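PDB 6CPD: PmoD from Methylocystis sp. ATCC 49242, which binds copper through its soluble cupredoxin-like periplasmic domain and probably takes part in copper handling in methane-oxidising bacteria. Local coordinates for residues B[53-58]-B[109-114]; B[6-11]-B[119-124]; B[19-24]-B[32-37]; B[39-44]-B[93-98]; B[61-66]-B[76-81]. One frame throughout, in Å; residues are numbered along the deposited sequence.

Contact 1 (B[53-58]-B[109-114]); sequences LPLELR and VTLTRE
The carbonyl O of Thr110 gathers three approaches from the strand opposite and from solvent. Glu56 N donates to Thr110 O at 2.8 Å, nearly straight (169°) and in the carbonyl plane; Leu55 CA sends a CA-H...O contact to the same oxygen; and a water lies 2.9 Å from Thr110 O. That water also reaches Thr112 OG1, tying the threonine hydroxyl to the backbone beside it. Thr110 N returns a bond to Glu56 O, and Thr112 N bonds to Pro54 O at 3.0 Å, so the ladder runs one step past the glutamate before the chains part. The side chains sort by face. On the buried face, Leu111 CD2 crosses Leu55 at a slant and touches Leu55 CB at 3.7 Å, while Leu55 CG also meets Val109 CG1 at 3.9 Å. Leu55 CG stands opposite the backbone N (chi1 -177°), which carries its branch to both partners. On the other face Glu56 and Thr110 run side by side in the same direction, but their polar ends look elsewhere: Glu56 OE2 bonds to His82 and Thr110 OG1 to Thr120. Beyond the ladder, Leu53 CD2 rests 3.5 Å from Thr112 O. This antiparallel pair forms the middle of its sheet, with strand 79-86 beyond 55-58, strand 118-127 beyond 109-112, and Phe93 and Val95 of strand 92-99 packed against its leucine face.

Contact 2 (B[6-11]-B[119-124]); sequences CMVMFG and ETAQFK. With CU1 (copper (I) ion), chain D.
Strands 7-10 and 119-124 run antiparallel at 156°, but their axes stay 6.4 Å apart, and side chains and one water, rather than direct backbone bonds, fill the space between them. Ala121 is the meeting point. Its CB lies over one face of the Phe10 ring, 3.9 Å from the centroid and offset toward the rim at CZ, a CH-pi contact. The same methyl touches Val8 CG2 at 3.5 Å. Phe10 CE2 comes to Glu119 O at the ring's edge, and Val8 CB approaches Phe123 CD2 at 4.1 Å. Water bridges Met9 N and Gln122 O. In this cupredoxin-like beta sandwich, strand 7-10 belongs to one sheet and strand 118-127 to the other, so the contact closes the gap between them. Were Phe10 cut back to an alanine, Ala121 CB would probably lose the ring it rests on, and a gap would open against Val109 and Leu111. Met7 and Met9 turn their side chains to the metal: chi1 of 66° and -53°, each followed by an extended chi2, carries Met7 SD and Met9 SD to copper(I), both at 2.3 Å. Met7 and Met9 of the second subunit supply the other two sulfurs, which places the four-methionine site on the dimer interface.

Contact 3 (B[19-24]-B[32-37]); sequences VFQPDK and EIPATG
Gln21 reaches across to Ala35 with its carboxamide set alongside the backbone there, and both ends of the amide are used. Gln21 NE2 donates to Ala35 O at 2.8 Å in an almost straight bond (178°). The acceptor lies in the plane of the Gln21 amide, although the nitrogen comes to the carbonyl from well above the carbonyl's own plane. In return, Ala35 N donates to Gln21 OE1 at 3.1 Å, in the amide plane and on a lone pair of that oxygen, with a more bent angle of 142°. Two bonds between one side chain and one residue's backbone fix the rotation of the carboxamide, and the nitrogen has a second partner in Thr39 OG1. CG points opposite the carbonyl carbon (chi1 -57°), and the extended chain beyond it carries the amide over to the facing loop. Ile33 crosses this side chain obliquely, its CG2 methyl lying 3.3 Å from Gln21 NE2 and equally near Gln21 CD. The contact joins two parts of the beta sandwich: Val19 lies near the end of strand 13-20 of one sheet, while strand 32-33 edges the other, beside strand 118-127. Gln21 thus plays the part of a strand neighbour where the chains are well separated, Gln21 CA and Gly37 CA standing 7.5 Å apart. At the sandwich edge Val19 CG1 meets Ile33 CD1 at 3.7 Å, the two side chains crossing at about a right angle. Farther along, Lys24 CG lies 3.6 Å from Ala35 CB, so the aliphatic part of the lysine touches the methyl, while Asp23 forms a salt bridge with Arg38.

Contact 4 (B[39-44]-B[93-98]); sequences TIMAFD and FSVEHN
Two neighbouring strands of one sheet of the beta sandwich, 39-44 and 93-98, illustrate a regular antiparallel ladder in which each face carries its own chemistry. Six backbone bonds link the hydrogen-bonded pairs Thr39-His97, Met41-Val95 and Phe43-Phe93; Phe43 N to Phe93 O, at 2.8 Å, is nearly straight. The interior face holds the aromatic pair. Phe93 and Phe43 lie almost parallel, planes 6° apart and centroids 4.7 Å apart, but slid so far that the rings barely overlap. Over one face of the Phe93 ring lies Phe43 CB, 3.8 Å from the ring centroid as a CH-pi contact. The Phe93 ring is thrown over its neighbour because CG stands between the backbone N and the carbonyl carbon (chi1 65°). Phe43 CB would probably lose its cover, and Tyr88, which stacks with this ring, its partner, if a serine stood in place of Phe93. Next along this face, Met41 CB meets Val95 CG2 at 4.0 Å. His97 shares the face too, and its NE2 bonds to Glu80. The other face is more open and mixed: Ile40 CG1 lies 4.0 Å from Glu96 CG, and Ser94 OG sits beside Ala42 CB at 3.6 Å. A mostly apolar face turned toward Leu55 and Leu57 of the facing sheet, and a mixed outer face with Ser94 and Glu96, are typical of a cupredoxin-like beta sandwich.

Contact 5 (B[61-66]-B[76-81]); sequences RDPLTP and DALTEL
Arg61 sets its CG opposite the carbonyl carbon (chi1 -61°), runs straight through chi2 and then bends at chi3 (-77°), which folds the guanidinium back over the turn at Leu78. Glu80, bent at chi2 (-75°), brings its carboxylate up to meet it. Arg61 NH1 and Glu80 OE2 form a salt bridge at 3.0 Å: the oxygen lies in the guanidinium plane, but the arginine comes from above the carboxylate plane, since the two groups stand nearly perpendicular. On another part of the edge, Arg61 NH2 donates to Ala77 O at 2.8 Å, while Leu78 O sits 3.4 Å above the guanidinium plane, over its centre. The same Leu78 O accepts the backbone bond from Arg61 N at 2.9 Å. Waters extend the network, one between Arg61 NE and Ala77 O and two more joining the guanidinium to Thr79 O. Apolar contact is slight, with Pro63 CG 4.0 Å from Leu78 CD1. Asp62 OD1 accepts from Leu64 N in an Asx turn. Arginine thus clasps the chain where helix 72-77 gives way to strand 79-86, next to the classic beta bulge that Glu80 and Leu81 form opposite Ile59.

Overall arrangement
The five contacts show how a beta sandwich divides its labour. Contacts 1 to 4 are partly buried, each with some residues inside the sandwich, whereas contact 5 lies at the surface. Contacts 1 and 4 are backbone ladders, one in each sheet, facing each other across the core. Contact 2 joins the two sheets by side chains and alone carries copper at the subunit interface; its strand 118-127 lies beside strand 103-112 of contact 1 in one sheet, and its Phe123 packs on Met41 and Phe43 of contact 4. Contact 3 spans the sheets at an edge through a glutamine amide. Contact 5 relies on charge and water, yet reaches contact 4 through Glu80 and His97.

Contact 1 (B[53-58]-B[109-114])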
# COMPACT_ATOMS: atom_id res chain seq x y z
N LEU B 53 20.43 6.02 -7.18
CA LEU B 53 20.27 7.08 -6.17
C LEU B 53 20.48 6.56 -4.75
O LEU B 53 19.90 5.55 -4.36
CB LEU B 53 18.89 7.72 -6.24
CG LEU B 53 18.52 8.51 -7.49
CD1 LEU B 53 17.17 9.18 -7.27
CD2 LEU B 53 19.59 9.54 -7.78
N PRO B 54 21.31 7.28 -3.97
CA PRO B 54 21.50 6.94 -2.57
C PRO B 54 20.17 6.94 -1.83
O PRO B 54 19.38 7.88 -1.96
CB PRO B 54 22.44 8.05 -2.06
CG PRO B 54 23.17 8.52 -3.28
CD PRO B 54 22.15 8.42 -4.39
N LEU B 55 19.92 5.86 -1.10
CA LEU B 55 18.68 5.72 -0.36
C LEU B 55 18.99 5.33 1.09
O LEU B 55 19.67 4.35 1.37
CB LEU B 55 17.79 4.68 -1.05
CG LEU B 55 16.39 4.35 -0.55
CD1 LEU B 55 15.61 3.72 -1.69
CD2 LEU B 55 16.43 3.39 0.64
N GLU B 56 18.49 6.13 2.02
CA GLU B 56 18.71 5.90 3.44
C GLU B 56 17.38 5.51 4.09
O GLU B 56 16.33 6.04 3.72
CB GLU B 56 19.29 7.15 4.09
CG GLU B 56 19.29 7.11 5.61
CD GLU B 56 19.65 8.45 6.24
OE1 GLU B 56 19.60 9.48 5.54
OE2 GLU B 56 19.97 8.48 7.45
N LEU B 57 17.43 4.60 5.05
CA LEU B 57 16.21 4.25 5.79
C LEU B 57 16.45 4.39 7.28
O LEU B 57 17.43 3.86 7.81
CB LEU B 57 15.76 2.81 5.47
CG LEU B 57 14.63 2.26 6.36
CD1 LEU B 57 13.26 2.93 6.09
CD2 LEU B 57 14.52 0.73 6.24
N ARG B 58 15.57 5.11 7.95
CA ARG B 58 15.57 5.17 9.40
C ARG B 58 14.17 4.90 9.92
O ARG B 58 13.23 5.60 9.55
CB ARG B 58 16.09 6.51 9.89
CG ARG B 58 16.06 6.63 11.42
CD ARG B 58 16.46 8.00 11.88
NE ARG B 58 17.91 8.10 11.96
CZ ARG B 58 18.61 9.18 11.65
NH1 ARG B 58 17.99 10.26 11.21
NH2 ARG B 58 19.93 9.18 11.76
N VAL B 109 12.31 7.34 4.64
CA VAL B 109 13.13 7.00 3.48
C VAL B 109 13.68 8.29 2.90
O VAL B 109 12.92 9.16 2.49
CB VAL B 109 12.35 6.24 2.40
CG1 VAL B 109 13.27 5.92 1.22
CG2 VAL B 109 11.72 4.97 2.97
N THR B 110 14.99 8.41 2.87
CA THR B 110 15.60 9.62 2.36
C THR B 110 16.35 9.33 1.08
O THR B 110 17.24 8.48 1.06
CB THR B 110 16.55 10.24 3.40
OG1 THR B 110 15.87 10.38 4.65
CG2 THR B 110 17.06 11.61 2.92
N LEU B 111 15.99 10.03 0.01
CA LEU B 111 16.68 9.91 -1.26
C LEU B 111 17.57 11.10 -1.49
O LEU B 111 17.20 12.23 -1.22
CB LEU B 111 15.72 9.80 -2.43
CG LEU B 111 14.93 8.53 -2.70
CD1 LEU B 111 14.25 8.77 -4.01
CD2 LEU B 111 15.85 7.33 -2.77
N THR B 112 18.73 10.85 -2.07
CA THR B 112 19.57 11.95 -2.45
C THR B 112 19.50 12.07 -3.96
O THR B 112 19.96 11.18 -4.68
CB THR B 112 21.03 11.75 -2.00
OG1 THR B 112 21.08 11.44 -0.60
CG2 THR B 112 21.84 12.99 -2.28
N ARG B 113 18.90 13.15 -4.44
CA ARG B 113 18.89 13.42 -5.86
C ARG B 113 20.35 13.69 -6.16
O ARG B 113 21.09 14.07 -5.26
CB ARG B 113 18.01 14.63 -6.21
CG ARG B 113 16.53 14.45 -5.97
CD ARG B 113 15.87 13.64 -7.06
NE ARG B 113 14.50 13.30 -6.69
CZ ARG B 113 13.64 12.70 -7.50
NH1 ARG B 113 14.03 12.37 -8.73
NH2 ARG B 113 12.41 12.43 -7.09
N GLU B 114 20.79 13.55 -7.39
CA GLU B 114 22.21 13.79 -7.60
C GLU B 114 22.42 15.21 -8.09
O GLU B 114 23.49 15.60 -8.55
CB GLU B 114 22.82 12.71 -8.48
CG GLU B 114 22.81 11.39 -7.67
CD GLU B 114 23.57 10.22 -8.29
OE1 GLU B 114 23.43 9.96 -9.50
OE2 GLU B 114 24.31 9.55 -7.52
O HOH W 1 20.11 9.00 0.69

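Contact 2 (B[6-11]-B[119-124])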
# COMPACT_ATOMS: atom_id res chain seq x y z
N CYS B 6 0.71 -1.33 -1.33
CA CYS B 6 1.41 -0.93 -0.11
C CYS B 6 2.67 -0.17 -0.49
O CYS B 6 3.56 -0.75 -1.08
CB CYS B 6 1.77 -2.16 0.74
SG CYS B 6 2.65 -1.75 2.28
N MET B 7 2.77 1.12 -0.15
CA MET B 7 3.85 1.91 -0.74
C MET B 7 4.32 3.09 0.09
O MET B 7 3.60 3.58 0.94
CB MET B 7 3.41 2.48 -2.10
CG MET B 7 2.27 3.51 -1.96
SD MET B 7 1.54 4.12 -3.50
CE MET B 7 0.60 2.65 -4.00
N VAL B 8 5.54 3.54 -0.20
CA VAL B 8 5.99 4.87 0.21
C VAL B 8 6.18 5.67 -1.09
O VAL B 8 6.52 5.10 -2.11
CB VAL B 8 7.27 4.79 1.06
CG1 VAL B 8 8.41 4.20 0.26
CG2 VAL B 8 7.62 6.15 1.60
N MET B 9 5.87 6.97 -1.08
CA MET B 9 5.80 7.72 -2.32
C MET B 9 6.76 8.89 -2.49
O MET B 9 6.95 9.67 -1.56
CB MET B 9 4.37 8.25 -2.48
CG MET B 9 3.33 7.14 -2.36
SD MET B 9 1.71 7.80 -2.65
CE MET B 9 1.42 8.67 -1.10
N PHE B 10 7.33 9.02 -3.69
CA PHE B 10 8.02 10.24 -4.09
C PHE B 10 7.36 10.78 -5.34
O PHE B 10 7.82 10.48 -6.44
CB PHE B 10 9.50 9.99 -4.36
CG PHE B 10 10.28 9.60 -3.14
CD1 PHE B 10 10.32 8.28 -2.74
CD2 PHE B 10 10.96 10.55 -2.39
CE1 PHE B 10 11.04 7.90 -1.60
CE2 PHE B 10 11.68 10.19 -1.26
CZ PHE B 10 11.72 8.87 -0.87
N GLY B 11 6.31 11.57 -5.19
CA GLY B 11 5.60 12.06 -6.36
C GLY B 11 4.94 10.87 -7.04
O GLY B 11 4.16 10.15 -6.43
N GLU B 119 15.23 14.31 -0.51
CA GLU B 119 13.79 14.21 -0.32
C GLU B 119 13.52 13.10 0.67
O GLU B 119 14.11 12.02 0.58
CB GLU B 119 13.07 13.94 -1.64
CG GLU B 119 13.46 14.89 -2.77
CD GLU B 119 12.65 14.70 -4.04
OE1 GLU B 119 11.97 13.65 -4.17
OE2 GLU B 119 12.68 15.60 -4.91
N THR B 120 12.66 13.36 1.65
CA THR B 120 12.31 12.33 2.61
C THR B 120 10.84 11.98 2.49
O THR B 120 9.99 12.85 2.38
CB THR B 120 12.65 12.75 4.06
OG1 THR B 120 14.07 12.90 4.19
CG2 THR B 120 12.19 11.70 5.07
N ALA B 121 10.54 10.68 2.51
CA ALA B 121 9.15 10.24 2.52
C ALA B 121 8.93 9.42 3.77
O ALA B 121 9.87 8.79 4.27
CB ALA B 121 8.83 9.44 1.28
N GLN B 122 7.71 9.44 4.29
CA GLN B 122 7.38 8.75 5.54
C GLN B 122 6.39 7.64 5.26
O GLN B 122 5.45 7.84 4.48
CB GLN B 122 6.78 9.73 6.57
CG GLN B 122 7.59 11.00 6.79
CD GLN B 122 6.94 11.97 7.79
OE1 GLN B 122 5.94 11.65 8.43
NE2 GLN B 122 7.53 13.15 7.92
N PHE B 123 6.64 6.46 5.80
CA PHE B 123 5.55 5.51 5.87
C PHE B 123 5.27 5.22 7.33
O PHE B 123 6.16 4.82 8.10
CB PHE B 123 5.82 4.25 5.06
CG PHE B 123 7.03 3.48 5.46
CD1 PHE B 123 6.92 2.38 6.30
CD2 PHE B 123 8.26 3.76 4.88
CE1 PHE B 123 8.05 1.63 6.64
CE2 PHE B 123 9.40 3.00 5.19
CZ PHE B 123 9.28 1.93 6.07
N LYS B 124 4.01 5.43 7.69
CA LYS B 124 3.61 5.32 9.08
C LYS B 124 2.99 3.96 9.26
O LYS B 124 2.22 3.51 8.41
CB LYS B 124 2.62 6.42 9.44
CG LYS B 124 3.21 7.81 9.26
CD LYS B 124 2.35 8.86 9.93
CE LYS B 124 2.99 10.21 9.86
NZ LYS B 124 2.22 11.17 10.69
CU CU1 D . 0.34 6.00 -2.97
O HOH W 2 4.73 7.86 1.41

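Contact 3 (B[19-24]-B[32-37])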
# COMPACT_ATOMS: atom_id res chain seq x y z
N VAL B 19 5.55 -6.66 4.29
CA VAL B 19 5.99 -6.98 5.63
C VAL B 19 5.56 -8.38 5.99
O VAL B 19 4.40 -8.73 5.80
CB VAL B 19 5.39 -6.00 6.67
CG1 VAL B 19 5.95 -6.30 8.05
CG2 VAL B 19 5.68 -4.55 6.27
N PHE B 20 6.48 -9.22 6.47
CA PHE B 20 6.02 -10.48 7.04
C PHE B 20 6.69 -10.78 8.38
O PHE B 20 7.71 -10.18 8.72
CB PHE B 20 6.13 -11.65 6.06
CG PHE B 20 7.51 -12.01 5.63
CD1 PHE B 20 8.15 -11.29 4.64
CD2 PHE B 20 8.12 -13.16 6.14
CE1 PHE B 20 9.42 -11.67 4.20
CE2 PHE B 20 9.39 -13.55 5.72
CZ PHE B 20 10.04 -12.80 4.74
N GLN B 21 6.05 -11.67 9.13
CA GLN B 21 6.48 -12.07 10.47
C GLN B 21 6.48 -13.58 10.55
O GLN B 21 5.50 -14.21 10.98
CB GLN B 21 5.55 -11.47 11.50
CG GLN B 21 5.44 -9.93 11.43
CD GLN B 21 4.80 -9.34 12.67
OE1 GLN B 21 3.59 -9.48 12.88
NE2 GLN B 21 5.61 -8.71 13.52
N PRO B 22 7.58 -14.18 10.09
CA PRO B 22 7.73 -15.63 9.87
C PRO B 22 7.55 -16.47 11.15
O PRO B 22 7.24 -17.67 11.04
CB PRO B 22 9.15 -15.75 9.31
CG PRO B 22 9.87 -14.52 9.78
CD PRO B 22 8.82 -13.44 9.80
N ASP B 23 7.81 -15.89 12.32
CA ASP B 23 7.63 -16.64 13.57
C ASP B 23 6.16 -16.78 13.98
O ASP B 23 5.80 -17.65 14.78
CB ASP B 23 8.44 -16.00 14.70
CG ASP B 23 9.92 -16.31 14.59
OD1 ASP B 23 10.26 -17.28 13.88
OD2 ASP B 23 10.75 -15.59 15.20
N LYS B 24 5.30 -15.92 13.43
CA LYS B 24 3.89 -15.87 13.80
C LYS B 24 2.94 -16.43 12.74
O LYS B 24 1.93 -17.04 13.08
CB LYS B 24 3.46 -14.45 14.16
CG LYS B 24 3.92 -14.03 15.54
CD LYS B 24 3.14 -14.86 16.55
CE LYS B 24 3.41 -14.47 17.98
NZ LYS B 24 2.72 -15.43 18.90
N GLU B 32 -0.33 -2.31 9.25
CA GLU B 32 -0.84 -2.84 10.51
C GLU B 32 -0.18 -4.18 10.74
O GLU B 32 -0.60 -5.20 10.21
CB GLU B 32 -2.36 -2.98 10.46
CG GLU B 32 -3.07 -1.69 10.10
CD GLU B 32 -3.31 -0.81 11.31
OE1 GLU B 32 -3.34 -1.34 12.44
OE2 GLU B 32 -3.46 0.42 11.13
N ILE B 33 0.90 -4.14 11.52
CA ILE B 33 1.69 -5.33 11.81
C ILE B 33 1.26 -5.91 13.17
O ILE B 33 1.51 -5.28 14.19
CB ILE B 33 3.19 -4.95 11.79
CG1 ILE B 33 3.53 -4.33 10.44
CG2 ILE B 33 4.07 -6.13 12.10
CD1 ILE B 33 4.87 -3.66 10.41
N PRO B 34 0.64 -7.11 13.18
CA PRO B 34 -0.10 -7.57 14.37
C PRO B 34 0.74 -8.06 15.55
O PRO B 34 0.27 -8.01 16.69
CB PRO B 34 -0.96 -8.72 13.82
CG PRO B 34 -0.24 -9.20 12.62
CD PRO B 34 0.41 -7.98 12.02
N ALA B 35 1.98 -8.49 15.32
CA ALA B 35 2.71 -9.12 16.41
C ALA B 35 4.03 -8.42 16.68
O ALA B 35 4.53 -7.67 15.85
CB ALA B 35 2.97 -10.61 16.08
N THR B 36 4.52 -8.59 17.91
CA THR B 36 5.88 -8.19 18.24
C THR B 36 6.78 -9.31 17.75
O THR B 36 6.30 -10.41 17.46
CB THR B 36 6.05 -7.94 19.76
OG1 THR B 36 5.47 -9.02 20.48
CG2 THR B 36 5.32 -6.65 20.16
N GLY B 37 8.06 -9.04 17.58
CA GLY B 37 8.97 -10.11 17.22
C GLY B 37 9.63 -9.89 15.87
O GLY B 37 9.62 -8.77 15.33

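Contact 4 (B[39-44]-B[93-98])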
# COMPACT_ATOMS: atom_id res chain seq x y z
N THR B 39 10.58 -9.36 12.33
CA THR B 39 9.82 -8.73 11.27
C THR B 39 10.74 -8.44 10.10
O THR B 39 11.82 -7.88 10.28
CB THR B 39 9.17 -7.44 11.79
OG1 THR B 39 8.40 -7.76 12.95
CG2 THR B 39 8.26 -6.83 10.73
N ILE B 40 10.31 -8.83 8.90
CA ILE B 40 11.09 -8.57 7.72
C ILE B 40 10.32 -7.61 6.84
O ILE B 40 9.16 -7.86 6.51
CB ILE B 40 11.40 -9.86 6.95
CG1 ILE B 40 12.25 -10.78 7.82
CG2 ILE B 40 12.07 -9.54 5.60
CD1 ILE B 40 12.39 -12.19 7.26
N MET B 41 10.97 -6.51 6.46
CA MET B 41 10.37 -5.56 5.52
C MET B 41 11.12 -5.56 4.20
O MET B 41 12.32 -5.28 4.17
CB MET B 41 10.37 -4.16 6.12
CG MET B 41 9.70 -4.11 7.50
SD MET B 41 9.53 -2.42 8.11
CE MET B 41 9.22 -1.59 6.55
N ALA B 42 10.40 -5.87 3.12
CA ALA B 42 10.99 -5.92 1.79
C ALA B 42 10.56 -4.73 0.94
O ALA B 42 9.37 -4.41 0.87
CB ALA B 42 10.60 -7.23 1.10
N PHE B 43 11.54 -4.09 0.30
CA PHE B 43 11.34 -2.87 -0.49
C PHE B 43 11.60 -3.18 -1.96
O PHE B 43 12.58 -3.84 -2.30
CB PHE B 43 12.27 -1.75 -0.00
CG PHE B 43 11.99 -1.31 1.40
CD1 PHE B 43 12.48 -2.03 2.48
CD2 PHE B 43 11.25 -0.17 1.65
CE1 PHE B 43 12.21 -1.63 3.77
CE2 PHE B 43 10.98 0.24 2.94
CZ PHE B 43 11.47 -0.50 4.01
N ASP B 44 10.71 -2.70 -2.83
CA ASP B 44 10.83 -2.90 -4.27
C ASP B 44 10.68 -1.52 -4.93
O ASP B 44 9.58 -0.98 -5.01
CB ASP B 44 9.74 -3.86 -4.77
CG ASP B 44 9.80 -4.10 -6.29
OD1 ASP B 44 10.53 -3.40 -7.02
OD2 ASP B 44 9.04 -4.98 -6.77
N PHE B 93 15.53 -4.59 -1.73
CA PHE B 93 16.31 -4.94 -0.53
C PHE B 93 15.36 -5.29 0.60
O PHE B 93 14.18 -4.95 0.55
CB PHE B 93 17.27 -3.80 -0.12
CG PHE B 93 16.58 -2.52 0.32
CD1 PHE B 93 16.10 -1.61 -0.61
CD2 PHE B 93 16.45 -2.21 1.67
CE1 PHE B 93 15.50 -0.43 -0.21
CE2 PHE B 93 15.85 -1.04 2.08
CZ PHE B 93 15.37 -0.15 1.14
N SER B 94 15.88 -5.96 1.63
CA SER B 94 15.08 -6.30 2.79
C SER B 94 15.80 -5.85 4.05
O SER B 94 17.02 -5.76 4.08
CB SER B 94 14.83 -7.81 2.87
OG SER B 94 14.01 -8.27 1.82
N VAL B 95 15.02 -5.54 5.09
CA VAL B 95 15.56 -5.28 6.41
C VAL B 95 14.82 -6.19 7.38
O VAL B 95 13.66 -6.55 7.16
CB VAL B 95 15.44 -3.80 6.84
CG1 VAL B 95 15.69 -2.89 5.66
CG2 VAL B 95 14.08 -3.52 7.42
N GLU B 96 15.53 -6.65 8.41
CA GLU B 96 14.94 -7.49 9.42
C GLU B 96 15.10 -6.81 10.76
O GLU B 96 16.14 -6.21 11.03
CB GLU B 96 15.60 -8.88 9.43
CG GLU B 96 15.07 -9.84 10.49
CD GLU B 96 15.72 -9.67 11.86
OE1 GLU B 96 16.80 -9.04 11.95
OE2 GLU B 96 15.15 -10.16 12.86
N HIS B 97 14.08 -6.88 11.59
CA HIS B 97 14.17 -6.26 12.91
C HIS B 97 13.25 -6.97 13.89
O HIS B 97 12.13 -7.35 13.54
CB HIS B 97 13.80 -4.77 12.83
CG HIS B 97 14.01 -4.04 14.12
ND1 HIS B 97 15.25 -3.86 14.69
CD2 HIS B 97 13.13 -3.46 14.97
CE1 HIS B 97 15.13 -3.20 15.83
NE2 HIS B 97 13.85 -2.95 16.02
N ASN B 98 13.71 -7.16 15.11
CA ASN B 98 12.83 -7.62 16.17
C ASN B 98 12.18 -6.43 16.84
O ASN B 98 12.83 -5.69 17.57
CB ASN B 98 13.59 -8.46 17.20
CG ASN B 98 12.66 -9.11 18.23
OD1 ASN B 98 12.11 -10.18 17.99
ND2 ASN B 98 12.52 -8.46 19.38

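Contact 5 (B[61-66]-B[76-81])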
# COMPACT_ATOMS: atom_id res chain seq x y z
N ARG B 61 10.53 5.45 16.47
CA ARG B 61 9.32 5.52 17.27
C ARG B 61 8.67 6.86 16.94
O ARG B 61 9.35 7.89 16.84
CB ARG B 61 9.66 5.40 18.77
CG ARG B 61 10.34 4.05 19.07
CD ARG B 61 10.88 3.94 20.47
NE ARG B 61 12.14 4.65 20.67
CZ ARG B 61 13.34 4.18 20.37
NH1 ARG B 61 13.49 2.97 19.84
NH2 ARG B 61 14.42 4.92 20.61
N ASP B 62 7.36 6.83 16.72
CA ASP B 62 6.61 8.03 16.36
C ASP B 62 6.45 8.91 17.61
O ASP B 62 5.85 8.48 18.58
CB ASP B 62 5.23 7.64 15.81
CG ASP B 62 4.50 8.81 15.14
OD1 ASP B 62 4.81 9.99 15.46
OD2 ASP B 62 3.61 8.55 14.30
N PRO B 63 7.03 10.13 17.61
CA PRO B 63 6.88 10.97 18.81
C PRO B 63 5.54 11.69 18.89
O PRO B 63 5.28 12.38 19.89
CB PRO B 63 8.03 11.98 18.67
CG PRO B 63 8.16 12.17 17.17
CD PRO B 63 7.87 10.78 16.57
N LEU B 64 4.71 11.58 17.84
CA LEU B 64 3.42 12.27 17.79
C LEU B 64 3.54 13.78 18.00
O LEU B 64 2.81 14.37 18.79
CB LEU B 64 2.44 11.71 18.81
CG LEU B 64 2.23 10.22 18.65
CD1 LEU B 64 1.16 9.79 19.62
CD2 LEU B 64 1.87 9.88 17.20
N THR B 65 4.46 14.39 17.27
CA THR B 65 4.62 15.83 17.29
C THR B 65 4.19 16.32 15.92
O THR B 65 4.20 15.56 14.95
CB THR B 65 6.08 16.24 17.59
OG1 THR B 65 6.99 15.47 16.79
CG2 THR B 65 6.39 16.04 19.06
N PRO B 66 3.73 17.58 15.83
CA PRO B 66 3.32 18.06 14.51
C PRO B 66 4.46 17.94 13.49
O PRO B 66 4.24 17.52 12.36
CB PRO B 66 2.95 19.52 14.76
CG PRO B 66 3.52 19.86 16.10
CD PRO B 66 3.54 18.59 16.88
N ASP B 76 18.23 10.22 16.49
CA ASP B 76 18.89 9.04 17.04
C ASP B 76 18.20 8.53 18.32
O ASP B 76 18.06 7.32 18.53
CB ASP B 76 20.37 9.33 17.33
CG ASP B 76 21.24 9.20 16.08
OD1 ASP B 76 20.82 8.50 15.12
OD2 ASP B 76 22.34 9.79 16.06
N ALA B 77 17.76 9.46 19.17
CA ALA B 77 17.04 9.12 20.40
C ALA B 77 15.79 8.30 20.12
O ALA B 77 15.35 7.51 20.96
CB ALA B 77 16.68 10.39 21.16
N LEU B 78 15.19 8.51 18.95
CA LEU B 78 13.96 7.84 18.57
C LEU B 78 14.17 6.57 17.72
O LEU B 78 13.21 5.88 17.39
CB LEU B 78 13.07 8.82 17.79
CG LEU B 78 12.61 10.08 18.53
CD1 LEU B 78 11.95 11.07 17.58
CD2 LEU B 78 11.63 9.66 19.61
N THR B 79 15.42 6.25 17.40
CA THR B 79 15.66 5.28 16.32
C THR B 79 15.56 3.81 16.72
O THR B 79 16.19 3.38 17.69
CB THR B 79 17.04 5.52 15.69
OG1 THR B 79 16.98 6.75 14.95
CG2 THR B 79 17.43 4.37 14.74
N GLU B 80 14.76 3.05 15.97
CA GLU B 80 14.66 1.60 16.11
C GLU B 80 15.67 0.90 15.23
O GLU B 80 16.27 -0.10 15.62
CB GLU B 80 13.27 1.08 15.72
CG GLU B 80 12.21 1.30 16.75
CD GLU B 80 12.33 0.35 17.93
OE1 GLU B 80 12.95 -0.74 17.79
OE2 GLU B 80 11.79 0.68 19.01
N LEU B 81 15.81 1.41 14.02
CA LEU B 81 16.76 0.83 13.08
C LEU B 81 17.23 1.90 12.11
O LEU B 81 16.47 2.79 11.75
CB LEU B 81 16.09 -0.33 12.33
CG LEU B 81 16.62 -0.89 11.01
CD1 LEU B 81 16.25 -2.35 10.91
CD2 LEU B 81 16.04 -0.13 9.82
O HOH W 3 12.50 6.86 22.18
O HOH W 4 16.08 1.58 20.24
O HOH W 5 17.12 3.85 20.51